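Long-range contacts in bradyzoite surface antigen BSR4 (Toxoplasma gondii, PDB 2JKS), which is a surface antigen of the bradyzoite stage in the SAG1-related superfamily, binds zinc, and may take part in host attachment or immune recognition: residues S12-D17 against A42-S47; L33-G38 against L157-E162; V65-K70 against T87-K92; V161-S166 against K180-N185. All blocks are in the same frame, centred on the assembly; numbering follows the deposited sequence.

In the fold
Near the N terminus, interaction 1 closes a loop by laying strand 13-17 beside strand 41-47 in one sheet of the first SRS domain. Strand 29-35, which lies within that loop, crosses to the other sheet and pairs with strand 152-161 in interaction 2, so the two contacts alternate along the chain and also touch through the core, with Leu35 against Ala42 and Leu157 against Ala14. Nested inside the long loop of interaction 2, interaction 3 ties two further strands of the same sheet together. Interaction 4 begins on Val161 and Glu162, where interaction 2 ends; the chain then runs on as the linker, which interaction 4 ties to loop 180-185 of the second SRS domain.

Interaction 1. Residues S12-D17 against A42-S47; sequences SDAKCD and ATFECS
Ser12 and Ala14 start a parallel backbone ladder with Thr43 and Glu45 that continues through Cys16 to Ser47. Five N-H...O bonds build it. Thr43 and Glu45 each use both N and O, donating to Ser12 O and Ala14 O and accepting from Ala14 N and Cys16 N; the bond from Cys16 N to Glu45 O measures 2.7 Å. Ser47 N to Cys16 O completes the set, while Lys15 and Phe44 turn their backbones to strands 6-10 and 116-121.

Polar side chains occupy the face of Asp13, Lys15, Thr43 and Glu45. With chi1 at 67°, Thr43 OG1 sits between its own N and carbonyl carbon and donates to Asp13 OD1, a bond modelled so short that its length is doubtful. A water donates to both this hydroxyl and Ala14 O. Lys15, bent at chi2 and chi3, curls back so that NZ meets Asp13 O at 3.0 Å from above the carbonyl plane.

Small and sulfur-bearing residues suit the buried face. Cys16 SG lies at the edge of the Phe44 ring, 3.4 Å from CE1, and Cys46 SG lies over one face of the ring, toward its rim. Ala14 CB packs 4.1 Å from Phe44 CD1. The cysteines form disulfides to Cys155 and Cys138 on the facing sheet, the cross-braced core of an SRS beta sandwich.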
loop_
_atom_site.group_PDB
_atom_site.type_symbol
_atom_site.label_atom_id
_atom_site.label_comp_id
_atom_site.label_asym_id
_atom_site.label_seq_id
_atom_site.Cartn_x
_atom_site.Cartn_y
_atom_site.Cartn_z
ATOM N N SER A 12 1.308 -17.746 6.265
ATOM C CA SER A 12 2.019 -17.161 5.141
ATOM C C SER A 12 3.244 -17.966 4.718
ATOM O O SER A 12 4.240 -17.406 4.271
ATOM C CB SER A 12 2.284 -15.646 5.386
ATOM O OG SER A 12 2.715 -15.458 6.720
ATOM N N ASP A 13 3.174 -19.302 4.874
ATOM C CA ASP A 13 4.262 -20.145 4.441
ATOM C C ASP A 13 3.717 -21.063 3.341
ATOM O O ASP A 13 2.680 -21.721 3.569
ATOM C CB ASP A 13 4.835 -20.926 5.624
ATOM C CG ASP A 13 5.328 -20.021 6.733
ATOM O OD1 ASP A 13 6.108 -19.062 6.441
ATOM O OD2 ASP A 13 4.897 -20.235 7.888
ATOM N N ALA A 14 4.391 -21.074 2.181
ATOM C CA ALA A 14 4.059 -21.938 1.047
ATOM C C ALA A 14 5.189 -22.860 0.647
ATOM O O ALA A 14 6.369 -22.490 0.654
ATOM C CB ALA A 14 3.663 -21.089 -0.185
ATOM N N LYS A 15 4.822 -24.064 0.256
ATOM C CA LYS A 15 5.809 -25.095 -0.050
ATOM C C LYS A 15 5.382 -25.755 -1.392
ATOM O O LYS A 15 4.284 -26.244 -1.460
ATOM C CB LYS A 15 5.802 -26.154 1.088
ATOM C CG LYS A 15 6.328 -25.752 2.503
ATOM C CD LYS A 15 5.339 -24.805 3.308
ATOM C CE LYS A 15 4.146 -25.561 3.920
ATOM N NZ LYS A 15 3.159 -24.589 4.451
ATOM N N CYS A 16 6.248 -25.774 -2.413
ATOM C CA CYS A 16 5.998 -26.548 -3.650
ATOM C C CYS A 16 6.927 -27.769 -3.733
ATOM O O CYS A 16 8.152 -27.637 -3.575
ATOM C CB CYS A 16 6.268 -25.713 -4.909
ATOM S SG CYS A 16 5.328 -24.177 -5.141
ATOM N N ASP A 17 6.333 -28.920 -4.015
ATOM C CA ASP A 17 6.983 -30.236 -3.999
ATOM C C ASP A 17 6.801 -30.874 -5.392
ATOM O O ASP A 17 5.706 -30.943 -5.895
ATOM C CB ASP A 17 6.308 -31.131 -2.939
ATOM C CG ASP A 17 6.775 -30.844 -1.515
ATOM O OD1 ASP A 17 8.009 -30.808 -1.244
ATOM O OD2 ASP A 17 5.896 -30.662 -0.645
ATOM N N ALA A 42 6.559 -13.637 4.579
ATOM C CA ALA A 42 6.198 -14.799 3.785
ATOM C C ALA A 42 7.398 -15.764 3.617
ATOM O O ALA A 42 8.538 -15.336 3.570
ATOM C CB ALA A 42 5.701 -14.365 2.427
ATOM N N THR A 43 7.143 -17.075 3.569
ATOM C CA THR A 43 8.199 -17.983 3.168
ATOM C C THR A 43 7.759 -18.846 2.000
ATOM O O THR A 43 6.586 -19.222 1.908
ATOM C CB THR A 43 8.757 -18.847 4.331
ATOM O OG1 THR A 43 7.748 -19.741 4.777
ATOM C CG2 THR A 43 9.201 -17.984 5.517
ATOM N N PHE A 44 8.721 -19.177 1.124
ATOM C CA PHE A 44 8.469 -19.955 -0.086
ATOM C C PHE A 44 9.567 -21.004 -0.205
ATOM O O PHE A 44 10.744 -20.674 -0.192
ATOM C CB PHE A 44 8.416 -19.050 -1.336
ATOM C CG PHE A 44 7.972 -19.763 -2.613
ATOM C CD1 PHE A 44 6.922 -20.672 -2.603
ATOM C CD2 PHE A 44 8.613 -19.487 -3.829
ATOM C CE1 PHE A 44 6.496 -21.303 -3.764
ATOM C CE2 PHE A 44 8.200 -20.108 -5.007
ATOM C CZ PHE A 44 7.120 -21.019 -4.964
ATOM N N GLU A 45 9.161 -22.262 -0.297
ATOM C CA GLU A 45 10.126 -23.351 -0.438
ATOM C C GLU A 45 9.797 -24.212 -1.657
ATOM O O GLU A 45 8.605 -24.438 -1.972
ATOM C CB GLU A 45 10.194 -24.180 0.836
ATOM C CG GLU A 45 11.034 -25.431 0.680
ATOM C CD GLU A 45 11.200 -26.188 1.988
ATOM O OE1 GLU A 45 10.426 -25.905 2.941
ATOM O OE2 GLU A 45 12.107 -27.075 2.044
ATOM N N CYS A 46 10.835 -24.635 -2.378
ATOM C CA CYS A 46 10.656 -25.532 -3.526
ATOM C C CYS A 46 11.616 -26.690 -3.475
ATOM O O CYS A 46 12.829 -26.483 -3.412
ATOM C CB CYS A 46 10.825 -24.778 -4.830
ATOM S SG CYS A 46 9.615 -23.456 -4.939
ATOM N N SER A 47 11.068 -27.904 -3.487
ATOM C CA SER A 47 11.902 -29.083 -3.372
ATOM C C SER A 47 11.499 -30.119 -4.399
ATOM O O SER A 47 10.356 -30.151 -4.855
ATOM C CB SER A 47 11.882 -29.636 -1.944
ATOM O OG SER A 47 10.615 -30.143 -1.605
HETATM O O HOH W 1 7.720 -22.217 3.186
#

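Interaction 2. Residues L33-G38 against L157-E162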
loop_
_atom_site.group_PDB
_atom_site.type_symbol
_atom_site.label_atom_id
_atom_site.label_comp_id
_atom_site.label_asym_id
_atom_site.label_seq_id
_atom_site.Cartn_x
_atom_site.Cartn_y
_atom_site.Cartn_z
ATOM N N LEU A 33 -1.355 -16.305 -0.705
ATOM C CA LEU A 33 -1.345 -15.925 0.713
ATOM C C LEU A 33 -1.323 -14.397 0.784
ATOM O O LEU A 33 -1.086 -13.744 -0.226
ATOM C CB LEU A 33 -0.170 -16.529 1.433
ATOM C CG LEU A 33 1.187 -16.240 0.847
ATOM C CD1 LEU A 33 1.803 -14.969 1.542
ATOM C CD2 LEU A 33 2.040 -17.462 1.144
ATOM N N THR A 34 -1.605 -13.836 1.953
ATOM C CA THR A 34 -1.715 -12.377 2.095
ATOM C C THR A 34 -0.753 -11.873 3.149
ATOM O O THR A 34 -0.681 -12.455 4.247
ATOM C CB THR A 34 -3.179 -11.959 2.468
ATOM O OG1 THR A 34 -4.034 -12.352 1.401
ATOM C CG2 THR A 34 -3.309 -10.434 2.730
ATOM N N LEU A 35 0.004 -10.821 2.825
ATOM C CA LEU A 35 0.799 -10.116 3.839
ATOM C C LEU A 35 0.096 -8.828 4.241
ATOM O O LEU A 35 -0.582 -8.184 3.432
ATOM C CB LEU A 35 2.240 -9.824 3.372
ATOM C CG LEU A 35 3.115 -11.045 3.072
ATOM C CD1 LEU A 35 4.421 -10.612 2.459
ATOM C CD2 LEU A 35 3.334 -11.921 4.335
ATOM N N SER A 36 0.237 -8.488 5.521
ATOM C CA SER A 36 -0.361 -7.281 6.086
ATOM C C SER A 36 0.255 -6.995 7.455
ATOM O O SER A 36 1.035 -7.808 7.963
ATOM C CB SER A 36 -1.866 -7.446 6.287
ATOM O OG SER A 36 -2.159 -8.626 7.027
ATOM N N LYS A 37 -0.097 -5.836 8.028
ATOM C CA LYS A 37 0.244 -5.516 9.427
ATOM C C LYS A 37 0.004 -6.731 10.307
ATOM O O LYS A 37 -1.092 -7.298 10.327
ATOM C CB LYS A 37 -0.574 -4.308 9.950
ATOM C CG LYS A 37 0.157 -3.550 11.105
ATOM C CD LYS A 37 -0.850 -2.817 11.968
ATOM C CE LYS A 37 -0.178 -2.188 13.199
ATOM N NZ LYS A 37 -0.770 -0.823 13.509
ATOM N N GLY A 38 1.038 -7.158 11.003
ATOM C CA GLY A 38 0.874 -8.342 11.881
ATOM C C GLY A 38 1.178 -9.689 11.218
ATOM O O GLY A 38 1.287 -10.722 11.913
ATOM N N LEU A 157 2.446 -18.980 -6.970
ATOM C CA LEU A 157 2.020 -18.374 -5.723
ATOM C C LEU A 157 1.661 -16.915 -5.939
ATOM O O LEU A 157 2.501 -16.143 -6.341
ATOM C CB LEU A 157 3.127 -18.478 -4.640
ATOM C CG LEU A 157 2.779 -17.887 -3.255
ATOM C CD1 LEU A 157 1.581 -18.588 -2.611
ATOM C CD2 LEU A 157 3.988 -17.888 -2.295
ATOM N N THR A 158 0.412 -16.552 -5.664
ATOM C CA THR A 158 0.032 -15.163 -5.640
ATOM C C THR A 158 0.174 -14.618 -4.200
ATOM O O THR A 158 -0.422 -15.149 -3.270
ATOM C CB THR A 158 -1.398 -14.951 -6.185
ATOM O OG1 THR A 158 -1.473 -15.441 -7.543
ATOM C CG2 THR A 158 -1.803 -13.478 -6.141
ATOM N N VAL A 159 0.939 -13.537 -4.031
ATOM C CA VAL A 159 1.025 -12.886 -2.723
ATOM C C VAL A 159 0.333 -11.535 -2.838
ATOM O O VAL A 159 0.740 -10.698 -3.631
ATOM C CB VAL A 159 2.490 -12.696 -2.269
ATOM C CG1 VAL A 159 2.646 -11.923 -0.862
ATOM C CG2 VAL A 159 3.336 -14.101 -2.381
ATOM N N ASN A 160 -0.714 -11.365 -2.041
ATOM C CA ASN A 160 -1.463 -10.132 -1.890
ATOM C C ASN A 160 -0.816 -9.398 -0.745
ATOM O O ASN A 160 -0.472 -10.017 0.256
ATOM C CB ASN A 160 -2.924 -10.506 -1.580
ATOM C CG ASN A 160 -3.560 -11.245 -2.739
ATOM O OD1 ASN A 160 -3.679 -10.682 -3.821
ATOM N ND2 ASN A 160 -3.884 -12.538 -2.553
ATOM N N VAL A 161 -0.573 -8.108 -0.920
ATOM C CA VAL A 161 -0.037 -7.264 0.133
ATOM C C VAL A 161 -1.093 -6.174 0.388
ATOM O O VAL A 161 -1.434 -5.417 -0.525
ATOM C CB VAL A 161 1.320 -6.632 -0.271
ATOM C CG1 VAL A 161 1.878 -5.819 0.872
ATOM C CG2 VAL A 161 2.309 -7.753 -0.794
ATOM N N GLU A 162 -1.658 -6.173 1.592
ATOM C CA GLU A 162 -2.699 -5.198 1.937
ATOM C C GLU A 162 -2.047 -3.864 2.219
ATOM O O GLU A 162 -0.993 -3.815 2.842
ATOM C CB GLU A 162 -3.482 -5.653 3.155
ATOM C CG GLU A 162 -4.149 -6.999 2.903
ATOM C CD GLU A 162 -5.137 -7.414 3.975
ATOM O OE1 GLU A 162 -5.132 -6.824 5.069
ATOM O OE2 GLU A 162 -5.915 -8.355 3.715
HETATM O O HOH W 2 -1.692 -4.043 6.060
#
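Leu33 and Val159 lie side by side and point the same way, Leu33 CD1 resting 4.0 Å from Val159 CG1, on the tightly packed side of two parallel strands. In Leu33, chi1 of 55° places CG between the backbone N and the carbonyl carbon, and chi2 near 93° then aims CD2 at Leu157, 3.9 Å from its CD1, and CD1 at Val159. Leu35 adds CD1 to the same Val159 CG1, also at 4.0 Å, so one valine methyl takes a leucine from each of two positions. Ala42 and Phe44 of strand 41-47 cover these aliphatic groups from the facing sheet, and branched hydrocarbons suit this buried layer.

The other face is looser and more polar. Thr34 OG1 approaches Asn160 CB at 3.7 Å. The Thr34 and Glu162 side chains cross at about a right angle, Thr34 CG2 lying 3.5 Å from Glu162 OE2. Ser36 CB touches the other carboxylate oxygen, OE1. These are van der Waals contacts, with no side-chain hydrogen bond across the two segments; polar residues suit a side nearer solvent. Beyond the strand ends, a water accepts from Lys37 N and gives only a weak bond to Glu162 O.

Four backbone bonds join the two strands within the sheet: Leu33 N to Thr158 O, Asn160 N to Leu33 O, Leu35 N to Asn160 O at 2.7 Å, and Glu162 N to Leu35 O. The chemistry thus implies that main-chain bonds fix the register of this outermost strand, 29-35, and that methyl packing anchors it to the core.

Interaction 3. Residues V65-K70 against T87-K92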
loop_
_atom_site.group_PDB
_atom_site.type_symbol
_atom_site.label_atom_id
_atom_site.label_comp_id
_atom_site.label_asym_id
_atom_site.label_seq_id
_atom_site.Cartn_x
_atom_site.Cartn_y
_atom_site.Cartn_z
ATOM N N VAL A 65 10.010 -9.876 -8.806
ATOM C CA VAL A 65 8.753 -10.649 -8.706
ATOM C C VAL A 65 7.957 -10.422 -10.004
ATOM O O VAL A 65 8.378 -9.632 -10.842
ATOM C CB VAL A 65 7.910 -10.269 -7.423
ATOM C CG1 VAL A 65 8.702 -10.526 -6.134
ATOM C CG2 VAL A 65 7.458 -8.817 -7.481
ATOM N N CYS A 66 6.859 -11.141 -10.203
ATOM C CA CYS A 66 5.995 -10.921 -11.347
ATOM C C CYS A 66 4.814 -10.036 -10.995
ATOM O O CYS A 66 4.170 -10.235 -9.968
ATOM C CB CYS A 66 5.492 -12.251 -11.926
ATOM S SG CYS A 66 6.847 -13.359 -12.265
ATOM N N ASP A 67 4.537 -9.063 -11.853
ATOM C CA ASP A 67 3.313 -8.258 -11.756
ATOM C C ASP A 67 2.304 -8.780 -12.788
ATOM O O ASP A 67 2.451 -8.512 -13.985
ATOM C CB ASP A 67 3.610 -6.785 -12.069
ATOM C CG ASP A 67 2.409 -5.867 -11.810
ATOM O OD1 ASP A 67 1.266 -6.347 -11.623
ATOM O OD2 ASP A 67 2.628 -4.650 -11.769
ATOM N N PRO A 68 1.257 -9.499 -12.345
ATOM C CA PRO A 68 0.372 -9.975 -13.415
ATOM C C PRO A 68 -0.371 -8.874 -14.188
ATOM O O PRO A 68 -1.008 -9.168 -15.206
ATOM C CB PRO A 68 -0.615 -10.903 -12.680
ATOM C CG PRO A 68 0.029 -11.197 -11.381
ATOM C CD PRO A 68 0.797 -9.953 -11.023
ATOM N N LYS A 69 -0.282 -7.628 -13.730
ATOM C CA LYS A 69 -1.009 -6.512 -14.351
ATOM C C LYS A 69 -0.182 -5.879 -15.452
ATOM O O LYS A 69 -0.734 -5.283 -16.365
ATOM C CB LYS A 69 -1.369 -5.433 -13.321
ATOM C CG LYS A 69 -2.267 -5.902 -12.207
ATOM C CD LYS A 69 -3.063 -4.736 -11.636
ATOM C CE LYS A 69 -3.791 -5.152 -10.368
ATOM N NZ LYS A 69 -5.248 -4.863 -10.405
ATOM N N LYS A 70 1.140 -5.985 -15.335
ATOM C CA LYS A 70 2.069 -5.443 -16.310
ATOM C C LYS A 70 2.374 -6.504 -17.379
ATOM O O LYS A 70 3.297 -7.310 -17.234
ATOM C CB LYS A 70 3.330 -4.966 -15.595
ATOM C CG LYS A 70 4.303 -4.158 -16.446
ATOM C CD LYS A 70 5.072 -3.142 -15.585
ATOM C CE LYS A 70 6.453 -2.862 -16.172
ATOM N NZ LYS A 70 6.373 -2.712 -17.655
ATOM N N THR A 87 4.709 -9.558 -15.929
ATOM C CA THR A 87 6.085 -9.162 -16.194
ATOM C C THR A 87 6.894 -8.973 -14.922
ATOM O O THR A 87 6.332 -8.727 -13.846
ATOM C CB THR A 87 6.092 -7.898 -17.060
ATOM O OG1 THR A 87 5.540 -8.236 -18.351
ATOM C CG2 THR A 87 7.517 -7.363 -17.268
ATOM N N GLU A 88 8.216 -9.102 -15.070
ATOM C CA GLU A 88 9.189 -8.820 -14.007
ATOM C C GLU A 88 9.227 -7.365 -13.548
ATOM O O GLU A 88 9.448 -6.463 -14.350
ATOM C CB GLU A 88 10.579 -9.206 -14.460
ATOM C CG GLU A 88 10.794 -10.693 -14.515
ATOM C CD GLU A 88 12.207 -11.054 -14.937
ATOM O OE1 GLU A 88 12.997 -10.152 -15.271
ATOM O OE2 GLU A 88 12.522 -12.255 -14.948
ATOM N N VAL A 89 9.031 -7.155 -12.248
ATOM C CA VAL A 89 9.175 -5.840 -11.612
ATOM C C VAL A 89 10.010 -6.033 -10.342
ATOM O O VAL A 89 10.116 -7.147 -9.859
ATOM C CB VAL A 89 7.776 -5.226 -11.272
ATOM C CG1 VAL A 89 6.973 -5.003 -12.564
ATOM C CG2 VAL A 89 6.958 -6.143 -10.303
ATOM N N THR A 90 10.577 -4.967 -9.772
ATOM C CA THR A 90 11.187 -5.116 -8.461
ATOM C C THR A 90 10.066 -4.911 -7.417
ATOM O O THR A 90 8.986 -4.366 -7.764
ATOM C CB THR A 90 12.379 -4.169 -8.259
ATOM O OG1 THR A 90 11.908 -2.818 -8.199
ATOM C CG2 THR A 90 13.377 -4.340 -9.434
ATOM N N LEU A 91 10.267 -5.391 -6.189
ATOM C CA LEU A 91 9.221 -5.212 -5.161
ATOM C C LEU A 91 9.072 -3.748 -4.801
ATOM O O LEU A 91 7.961 -3.248 -4.665
ATOM C CB LEU A 91 9.527 -5.988 -3.879
ATOM C CG LEU A 91 8.858 -7.341 -3.718
ATOM C CD1 LEU A 91 9.295 -7.876 -2.373
ATOM C CD2 LEU A 91 7.321 -7.259 -3.837
ATOM N N LYS A 92 10.197 -3.061 -4.675
ATOM C CA LYS A 92 10.159 -1.646 -4.336
ATOM C C LYS A 92 9.365 -0.854 -5.369
ATOM O O LYS A 92 8.660 0.075 -5.014
ATOM C CB LYS A 92 11.562 -1.077 -4.105
ATOM C CG LYS A 92 12.202 -0.482 -5.313
ATOM C CD LYS A 92 13.561 0.160 -5.006
ATOM C CE LYS A 92 13.459 1.455 -4.210
ATOM N NZ LYS A 92 12.670 2.548 -4.841
#
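Val65 and Val89 form a hydrogen-bonded pair of an antiparallel ladder in the mixed sheet; the N-to-C directions of the short strands make 122°, well short of antiparallel. Both their donors and both acceptors are used reciprocally: Val65 N to Val89 O and Val89 N to Val65 O, each 2.9 Å. At the next hydrogen-bonded pair, Asp67 and Thr87 repeat the pattern, with Asp67 N meeting Thr87 O at 2.7 Å. The non-hydrogen-bonded pair between them, Cys66 and Glu88, turns its backbone outward to Val135 and Thr75, and Cys66 is tied by a disulfide to Cys77.

Branched residues suit the face that carries Val65, Asp67, Thr87 and Val89. Val65 CG2 lies 3.9 Å from Val89 CG2 and also reaches Leu91 CD2, while Val89 CG1 is covered by Asp67 CB and by the aliphatic CD of Lys70.

Asp67 then opens a type I turn to Lys70. Its carboxylate suits the place: OD1 accepts from Lys69 N at 2.9 Å, an Asx turn, the donor standing above the carboxylate plane. The bond from Thr87 OG1 to Lys70 O is doubtful, since that oxygen is crowded in the model. Asp67 O is doubly satisfied, with Thr87 N and Lys70 N, each 3.2 Å away, approaching it from opposite faces of its plane.

Interaction 4. Residues V161-S166 against K180-N185; sequences VEARAS and KGSNPN
Ser182 swings its OG beside its own backbone N, opposite the carbonyl carbon (chi1 -73°), and this rotation carries the hydroxyl to Arg164, where it donates to Arg164 O at 2.7 Å. Ser166 takes a similar torsion, chi1 -63°, which sets OG beside its own backbone N, where it accepts from Ala177 N. A separate backbone bond runs from Ser166 N to Ser182 O at 3.0 Å, nearly straight with 164° at the hydrogen. Ser182 therefore grips the linker twice, by its hydroxyl at Arg164 and by its carbonyl at Ser166, and the chains come close between the two bonds, with Ala165 CA and Ser182 CA 4.0 Å apart.

Small residues suit so close a meeting. Ala163 CB lies 3.3 Å from Ser182 OG, and serine combines little bulk with a hydroxyl that can bond to backbone atoms: Ser182 OG also accepts a weak bond from Gly179 N. The Arg164 side chain leaves the backbone away from loop 180-185, and NH1 donates to Leu127 O in the first domain.

Zinc sites lie nearby: the Arg164 side chain is about 5 Å from that of Glu125 (nearest atoms), which binds zinc with His123, and a separate zinc is held by Glu96 and Asp205, one ligand from each domain. In this chain the contact pins the extended linker between the two tandem SRS domains to the start of the second.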
loop_
_atom_site.group_PDB
_atom_site.type_symbol
_atom_site.label_atom_id
_atom_site.label_comp_id
_atom_site.label_asym_id
_atom_site.label_seq_id
_atom_site.Cartn_x
_atom_site.Cartn_y
_atom_site.Cartn_z
ATOM N N VAL A 161 -0.573 -8.108 -0.920
ATOM C CA VAL A 161 -0.037 -7.264 0.133
ATOM C C VAL A 161 -1.093 -6.174 0.388
ATOM O O VAL A 161 -1.434 -5.417 -0.525
ATOM C CB VAL A 161 1.320 -6.632 -0.271
ATOM C CG1 VAL A 161 1.878 -5.819 0.872
ATOM C CG2 VAL A 161 2.309 -7.753 -0.794
ATOM N N GLU A 162 -1.658 -6.173 1.592
ATOM C CA GLU A 162 -2.699 -5.198 1.937
ATOM C C GLU A 162 -2.047 -3.864 2.219
ATOM O O GLU A 162 -0.993 -3.815 2.842
ATOM C CB GLU A 162 -3.482 -5.653 3.155
ATOM C CG GLU A 162 -4.149 -6.999 2.903
ATOM C CD GLU A 162 -5.137 -7.414 3.975
ATOM O OE1 GLU A 162 -5.132 -6.824 5.069
ATOM O OE2 GLU A 162 -5.915 -8.355 3.715
ATOM N N ALA A 163 -2.693 -2.787 1.758
ATOM C CA ALA A 163 -2.257 -1.420 2.015
ATOM C C ALA A 163 -2.156 -1.131 3.521
ATOM O O ALA A 163 -2.938 -1.650 4.314
ATOM C CB ALA A 163 -3.296 -0.444 1.386
ATOM N N ARG A 164 -1.220 -0.289 3.909
ATOM C CA ARG A 164 -1.202 0.245 5.272
ATOM C C ARG A 164 -2.520 0.966 5.565
ATOM O O ARG A 164 -3.228 1.416 4.632
ATOM C CB ARG A 164 -0.062 1.244 5.448
ATOM C CG ARG A 164 -0.228 2.539 4.645
ATOM C CD ARG A 164 1.132 2.931 4.112
ATOM N NE ARG A 164 1.915 3.715 5.039
ATOM C CZ ARG A 164 3.252 3.659 5.091
ATOM N NH1 ARG A 164 3.931 2.813 4.312
ATOM N NH2 ARG A 164 3.914 4.427 5.944
ATOM N N ALA A 165 -2.789 1.147 6.851
ATOM C CA ALA A 165 -3.980 1.872 7.287
ATOM C C ALA A 165 -3.643 3.346 7.162
ATOM O O ALA A 165 -2.509 3.735 7.402
ATOM C CB ALA A 165 -4.339 1.539 8.786
ATOM N N SER A 166 -4.634 4.170 6.869
ATOM C CA SER A 166 -4.429 5.628 7.011
ATOM C C SER A 166 -4.182 5.916 8.510
ATOM O O SER A 166 -4.838 5.324 9.361
ATOM C CB SER A 166 -5.668 6.359 6.530
ATOM O OG SER A 166 -5.878 6.090 5.127
ATOM N N LYS A 180 -8.579 -1.429 0.350
ATOM C CA LYS A 180 -9.836 -1.971 0.870
ATOM C C LYS A 180 -10.019 -1.846 2.408
ATOM O O LYS A 180 -11.121 -1.507 2.888
ATOM C CB LYS A 180 -10.006 -3.476 0.435
ATOM C CG LYS A 180 -11.443 -4.023 0.580
ATOM C CD LYS A 180 -11.484 -5.563 0.447
ATOM C CE LYS A 180 -12.902 -6.153 0.665
ATOM N NZ LYS A 180 -13.228 -6.381 2.114
ATOM N N GLY A 181 -8.965 -2.110 3.169
ATOM C CA GLY A 181 -9.006 -2.026 4.614
ATOM C C GLY A 181 -8.379 -0.781 5.246
ATOM O O GLY A 181 -8.272 -0.713 6.451
ATOM N N SER A 182 -7.970 0.204 4.438
ATOM C CA SER A 182 -7.176 1.342 4.910
ATOM C C SER A 182 -7.979 2.364 5.669
ATOM O O SER A 182 -7.412 3.134 6.469
ATOM C CB SER A 182 -6.534 2.049 3.734
ATOM O OG SER A 182 -5.478 1.325 3.166
ATOM N N ASN A 183 -9.297 2.412 5.428
ATOM C CA ASN A 183 -10.123 3.516 5.971
ATOM C C ASN A 183 -11.408 3.079 6.670
ATOM O O ASN A 183 -12.498 3.445 6.245
ATOM C CB ASN A 183 -10.402 4.525 4.854
ATOM C CG ASN A 183 -9.112 5.124 4.289
ATOM O OD1 ASN A 183 -8.739 4.848 3.141
ATOM N ND2 ASN A 183 -8.424 5.933 5.090
ATOM N N PRO A 184 -11.285 2.290 7.758
ATOM C CA PRO A 184 -12.475 1.844 8.465
ATOM C C PRO A 184 -13.288 2.998 9.053
ATOM O O PRO A 184 -14.484 2.860 9.214
ATOM C CB PRO A 184 -11.898 0.983 9.594
ATOM C CG PRO A 184 -10.491 1.406 9.722
ATOM C CD PRO A 184 -10.052 1.761 8.371
ATOM N N ASN A 185 -12.605 4.104 9.397
ATOM C CA ASN A 185 -13.177 5.261 10.096
ATOM C C ASN A 185 -12.366 6.476 9.663
ATOM O O ASN A 185 -11.229 6.340 9.200
ATOM C CB ASN A 185 -12.963 5.163 11.627
ATOM C CG ASN A 185 -13.578 3.959 12.209
ATOM O OD1 ASN A 185 -14.770 3.705 12.014
ATOM N ND2 ASN A 185 -12.778 3.172 12.925
#